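Side-chain contacts in transcription regulator (Lactobacillus plantarum WCFS1, PDB 3CLK), which probably regulates transcription as a LacI-type regulator whose periplasmic-binding-protein-like core, a dimer in the crystal, would sense a small effector: residues 107-110 with 111-114; 244-247 with 248-251. All blocks are in the same frame, centred on the assembly; numbering follows the deposited sequence.

Contact 1. Residues 107-110 with 111-114; sequences SDDE and DIGY
Asp108 caps the N-terminus of helix 109-121 by accepting from Asp111 N, a local contact within one turn. It sits just after strand 104-106, where the chain leaves the parallel sheet of one subdomain and enters the first helix of the other. The capping bond from Asp111 N to Asp108 OD1 is 3.0 Å long and nearly straight at 165°. The donor reaches OD1 from above the carboxylate plane. CG anti to the backbone N (chi1 -178°) carries the Asp108 carboxylate forward to the first turn, and its CG lies 3.6 Å from Asp111 CB. The two aspartate side chains cross at about a right angle. Asp111 turns its own carboxylate away, to Gln115. The helix bonds begin with Ile112 N to Asp108 O at 2.9 Å. Gly113 N to Asp109 O and Tyr114 N to Glu110 O follow. On the buried side, Ile112 CD1 packs 3.6 Å from Ser107 CB. Asp109 forms a salt bridge with Arg143, and Glu110 forms one with Lys149, both on helix 138-153. Exchanging Asp108 for an alanine removes the carboxylate, and Asp111 N would probably be left without its capping acceptor. Several acids gather at this helix start. Arg143 and Lys149 probably offset the charges of Asp109 and Glu110, while the helix N-terminus probably eases the like charges of Asp108 and Asp111.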
ATOM      1  N   SER B 107      -8.538  -2.580  17.397  1.00 22.32           N
ATOM      2  CA  SER B 107      -7.700  -3.328  18.322  1.00 21.26           C
ATOM      3  C   SER B 107      -7.654  -2.563  19.628  1.00 23.30           C
ATOM      4  O   SER B 107      -8.020  -1.382  19.682  1.00 24.13           O
ATOM      5  CB  SER B 107      -6.269  -3.458  17.783  1.00 20.19           C
ATOM      6  OG  SER B 107      -6.220  -4.216  16.586  1.00 19.05           O
ATOM      7  N   ASP B 108      -7.207  -3.235  20.683  1.00 22.71           N
ATOM      8  CA  ASP B 108      -7.066  -2.594  21.979  1.00 21.02           C
ATOM      9  C   ASP B 108      -5.685  -1.955  21.891  1.00 22.15           C
ATOM     10  O   ASP B 108      -4.669  -2.624  22.092  1.00 20.66           O
ATOM     11  CB  ASP B 108      -7.089  -3.637  23.090  1.00 22.24           C
ATOM     12  CG  ASP B 108      -7.001  -3.017  24.462  1.00 24.00           C
ATOM     13  OD1 ASP B 108      -6.252  -2.031  24.630  1.00 27.23           O
ATOM     14  OD2 ASP B 108      -7.672  -3.523  25.375  1.00 27.64           O
ATOM     15  N   ASP B 109      -5.645  -0.666  21.574  1.00 19.52           N
ATOM     16  CA  ASP B 109      -4.370   0.025  21.421  1.00 20.67           C
ATOM     17  C   ASP B 109      -3.461  -0.076  22.627  1.00 19.83           C
ATOM     18  O   ASP B 109      -2.258  -0.274  22.480  1.00 18.70           O
ATOM     19  CB  ASP B 109      -4.594   1.496  21.057  1.00 20.08           C
ATOM     20  CG  ASP B 109      -5.065   1.668  19.629  1.00 22.68           C
ATOM     21  OD1 ASP B 109      -4.299   1.315  18.706  1.00 26.44           O
ATOM     22  OD2 ASP B 109      -6.194   2.144  19.422  1.00 24.02           O
ATOM     23  N   GLU B 110      -4.011   0.057  23.824  1.00 19.09           N
ATOM     24  CA  GLU B 110      -3.151  -0.051  24.985  1.00 19.37           C
ATOM     25  C   GLU B 110      -2.511  -1.437  25.014  1.00 19.92           C
ATOM     26  O   GLU B 110      -1.314  -1.568  25.271  1.00 20.79           O
ATOM     27  CB  GLU B 110      -3.928   0.184  26.284  1.00 22.21           C
ATOM     28  CG  GLU B 110      -2.990   0.280  27.480  1.00 29.06           C
ATOM     29  CD  GLU B 110      -3.701   0.466  28.805  1.00 31.04           C
ATOM     30  OE1 GLU B 110      -4.618   1.313  28.882  1.00 34.04           O
ATOM     31  OE2 GLU B 110      -3.327  -0.226  29.771  1.00 33.90           O
ATOM     32  N   ASP B 111      -3.305  -2.470  24.744  1.00 19.06           N
ATOM     33  CA  ASP B 111      -2.777  -3.832  24.753  1.00 20.70           C
ATOM     34  C   ASP B 111      -1.764  -4.040  23.629  1.00 21.96           C
ATOM     35  O   ASP B 111      -0.883  -4.890  23.740  1.00 22.56           O
ATOM     36  CB  ASP B 111      -3.912  -4.857  24.647  1.00 20.22           C
ATOM     37  CG  ASP B 111      -3.459  -6.264  25.012  1.00 21.72           C
ATOM     38  OD1 ASP B 111      -2.830  -6.430  26.075  1.00 24.48           O
ATOM     39  OD2 ASP B 111      -3.730  -7.205  24.242  1.00 20.68           O
ATOM     40  N   ILE B 112      -1.879  -3.269  22.547  1.00 22.90           N
ATOM     41  CA  ILE B 112      -0.908  -3.391  21.465  1.00 20.33           C
ATOM     42  C   ILE B 112       0.446  -2.950  21.999  1.00 21.31           C
ATOM     43  O   ILE B 112       1.442  -3.660  21.850  1.00 20.05           O
ATOM     44  CB  ILE B 112      -1.272  -2.515  20.240  1.00 21.43           C
ATOM     45  CG1 ILE B 112      -2.430  -3.154  19.469  1.00 19.40           C
ATOM     46  CG2 ILE B 112      -0.035  -2.339  19.332  1.00 19.41           C
ATOM     47  CD1 ILE B 112      -2.787  -2.445  18.175  1.00 18.60           C
ATOM     48  N   GLY B 113       0.473  -1.783  22.636  1.00 21.51           N
ATOM     49  CA  GLY B 113       1.712  -1.263  23.189  1.00 19.95           C
ATOM     50  C   GLY B 113       2.258  -2.172  24.274  1.00 19.69           C
ATOM     51  O   GLY B 113       3.478  -2.346  24.415  1.00 16.55           O
ATOM     52  N   TYR B 114       1.336  -2.749  25.038  1.00 18.00           N
ATOM     53  CA  TYR B 114       1.653  -3.660  26.127  1.00 19.71           C
ATOM     54  C   TYR B 114       2.300  -4.941  25.599  1.00 18.90           C
ATOM     55  O   TYR B 114       3.351  -5.346  26.080  1.00 20.89           O
ATOM     56  CB  TYR B 114       0.375  -4.008  26.889  1.00 22.07           C
ATOM     57  CG  TYR B 114       0.584  -4.816  28.154  1.00 25.61           C
ATOM     58  CD1 TYR B 114       1.207  -4.258  29.275  1.00 27.96           C
ATOM     59  CD2 TYR B 114       0.110  -6.120  28.249  1.00 25.23           C
ATOM     60  CE1 TYR B 114       1.340  -4.987  30.465  1.00 27.77           C
ATOM     61  CE2 TYR B 114       0.235  -6.853  29.423  1.00 28.72           C
ATOM     62  CZ  TYR B 114       0.848  -6.283  30.529  1.00 28.78           C
ATOM     63  OH  TYR B 114       0.948  -7.018  31.692  1.00 30.43           O
TER

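Contact 2. Residues 244-247 with 248-251; sequences GVTG and VQQI
Val248 opens the second half of a continuous alpha-helical contact in helix 240-256, which packs on the parallel sheet of the N-terminal subdomain in this periplasmic-binding-protein-like fold. Its N bonds weakly to Gly244 O at 3.3 Å. Its CG2 lies 3.5 Å from the same carbonyl oxygen, Gly244 O. The Val248 side chain touches Leu70 of strand 68-72 and Ile30 of helix 22-34, while Thr246 and Gln250 both touch Ile105 of strand 104-106. Gln249 comes next. Its N donates to Val245 O. CG stands beside the backbone N (chi1 -63°), which lays the side chain back along the preceding turn, with CG 3.3 Å from Val245 O. The Gln249 and Val245 side chains run side by side, and the amide carbon CD of Gln249 is 4.2 Å from Val245 CG1. Gln250 N bonds to Thr246 O at 3.0 Å and weakly to Gly247 O. Its chain bends at chi2 (-63°). The polar ends find partners beyond this stretch: Gln250 OE1 is hydrogen-bonded with Ser264 OG, Thr246 OG1 with Gln242 NE2 one turn earlier, and Gln249 NE2 weakly with Glu33 OE2. Ile251 comes last and also packs on Leu70. Its N reaches Gly247 O in a weak bond of 3.4 Å, and its CG1 lies 3.7 Å from that same Gly247 O.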
ATOM      1  N   GLY B 244     -12.959  -5.449   9.024  1.00 21.50           N
ATOM      2  CA  GLY B 244     -13.803  -5.200   7.873  1.00 23.31           C
ATOM      3  C   GLY B 244     -14.998  -6.126   7.811  1.00 25.64           C
ATOM      4  O   GLY B 244     -16.099  -5.713   7.429  1.00 23.77           O
ATOM      5  N   VAL B 245     -14.779  -7.389   8.168  1.00 26.16           N
ATOM      6  CA  VAL B 245     -15.859  -8.370   8.171  1.00 26.88           C
ATOM      7  C   VAL B 245     -16.919  -7.959   9.193  1.00 25.66           C
ATOM      8  O   VAL B 245     -18.094  -7.823   8.865  1.00 27.44           O
ATOM      9  CB  VAL B 245     -15.336  -9.776   8.536  1.00 26.20           C
ATOM     10  CG1 VAL B 245     -16.506 -10.744   8.729  1.00 27.79           C
ATOM     11  CG2 VAL B 245     -14.416 -10.273   7.439  1.00 23.78           C
ATOM     12  N   THR B 246     -16.480  -7.750  10.430  1.00 26.85           N
ATOM     13  CA  THR B 246     -17.358  -7.364  11.528  1.00 25.95           C
ATOM     14  C   THR B 246     -18.092  -6.057  11.235  1.00 27.43           C
ATOM     15  O   THR B 246     -19.287  -5.916  11.533  1.00 26.09           O
ATOM     16  CB  THR B 246     -16.550  -7.213  12.834  1.00 26.90           C
ATOM     17  OG1 THR B 246     -15.809  -8.418  13.072  1.00 29.70           O
ATOM     18  CG2 THR B 246     -17.472  -6.959  14.017  1.00 29.23           C
ATOM     19  N   GLY B 247     -17.377  -5.103  10.646  1.00 24.41           N
ATOM     20  CA  GLY B 247     -17.985  -3.830  10.318  1.00 25.49           C
ATOM     21  C   GLY B 247     -19.240  -4.011   9.487  1.00 23.88           C
ATOM     22  O   GLY B 247     -20.284  -3.457   9.804  1.00 22.55           O
ATOM     23  N   VAL B 248     -19.144  -4.795   8.421  1.00 25.27           N
ATOM     24  CA  VAL B 248     -20.299  -5.035   7.573  1.00 27.66           C
ATOM     25  C   VAL B 248     -21.407  -5.772   8.331  1.00 29.55           C
ATOM     26  O   VAL B 248     -22.584  -5.579   8.051  1.00 28.47           O
ATOM     27  CB  VAL B 248     -19.913  -5.847   6.320  1.00 28.36           C
ATOM     28  CG1 VAL B 248     -21.160  -6.199   5.518  1.00 26.96           C
ATOM     29  CG2 VAL B 248     -18.955  -5.040   5.463  1.00 26.55           C
ATOM     30  N   GLN B 249     -21.032  -6.611   9.291  1.00 31.47           N
ATOM     31  CA  GLN B 249     -22.026  -7.351  10.065  1.00 33.19           C
ATOM     32  C   GLN B 249     -22.808  -6.428  10.997  1.00 33.28           C
ATOM     33  O   GLN B 249     -23.946  -6.727  11.361  1.00 33.89           O
ATOM     34  CB  GLN B 249     -21.361  -8.479  10.865  1.00 32.18           C
ATOM     35  CG  GLN B 249     -20.708  -9.544   9.985  1.00 35.35           C
ATOM     36  CD  GLN B 249     -20.155 -10.715  10.777  1.00 35.34           C
ATOM     37  OE1 GLN B 249     -19.437 -10.533  11.756  1.00 35.61           O
ATOM     38  NE2 GLN B 249     -20.485 -11.927  10.347  1.00 37.73           N
ATOM     39  N   GLN B 250     -22.207  -5.306  11.387  1.00 32.88           N
ATOM     40  CA  GLN B 250     -22.901  -4.358  12.251  1.00 32.40           C
ATOM     41  C   GLN B 250     -23.950  -3.614  11.424  1.00 33.19           C
ATOM     42  O   GLN B 250     -25.040  -3.309  11.920  1.00 31.06           O
ATOM     43  CB  GLN B 250     -21.919  -3.359  12.877  1.00 35.16           C
ATOM     44  CG  GLN B 250     -21.052  -3.944  13.983  1.00 35.84           C
ATOM     45  CD  GLN B 250     -21.862  -4.417  15.184  1.00 38.55           C
ATOM     46  OE1 GLN B 250     -22.489  -3.619  15.889  1.00 38.17           O
ATOM     47  NE2 GLN B 250     -21.852  -5.723  15.421  1.00 37.44           N
ATOM     48  N   ILE B 251     -23.620  -3.331  10.164  1.00 32.50           N
ATOM     49  CA  ILE B 251     -24.550  -2.642   9.270  1.00 34.46           C
ATOM     50  C   ILE B 251     -25.701  -3.586   8.955  1.00 36.08           C
ATOM     51  O   ILE B 251     -26.871  -3.222   9.081  1.00 36.12           O
ATOM     52  CB  ILE B 251     -23.879  -2.244   7.936  1.00 32.13           C
ATOM     53  CG1 ILE B 251     -22.775  -1.215   8.185  1.00 31.76           C
ATOM     54  CG2 ILE B 251     -24.921  -1.682   6.984  1.00 31.73           C
ATOM     55  CD1 ILE B 251     -22.049  -0.768   6.912  1.00 29.91           C
TER

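Contacts 1 and 2 are both local helical contacts, but they lie in different subdomains. Their centres are 21 Å apart and their nearest atoms about 10 Å apart, so they do not touch. Strand 104-106 relates them: contact 2 packs on Ile105, and contact 1 starts right after that strand, as the chain crosses over. Contact 1 lies near the middle of the chain, its centre about 9 Å from the chain centre, against about 18 Å for contact 2. In LacI-family relatives the effector binds in the cleft between the subdomains. Contact 1 marks the crossing between those subdomains, and contact 2 lies on the N-terminal sheet.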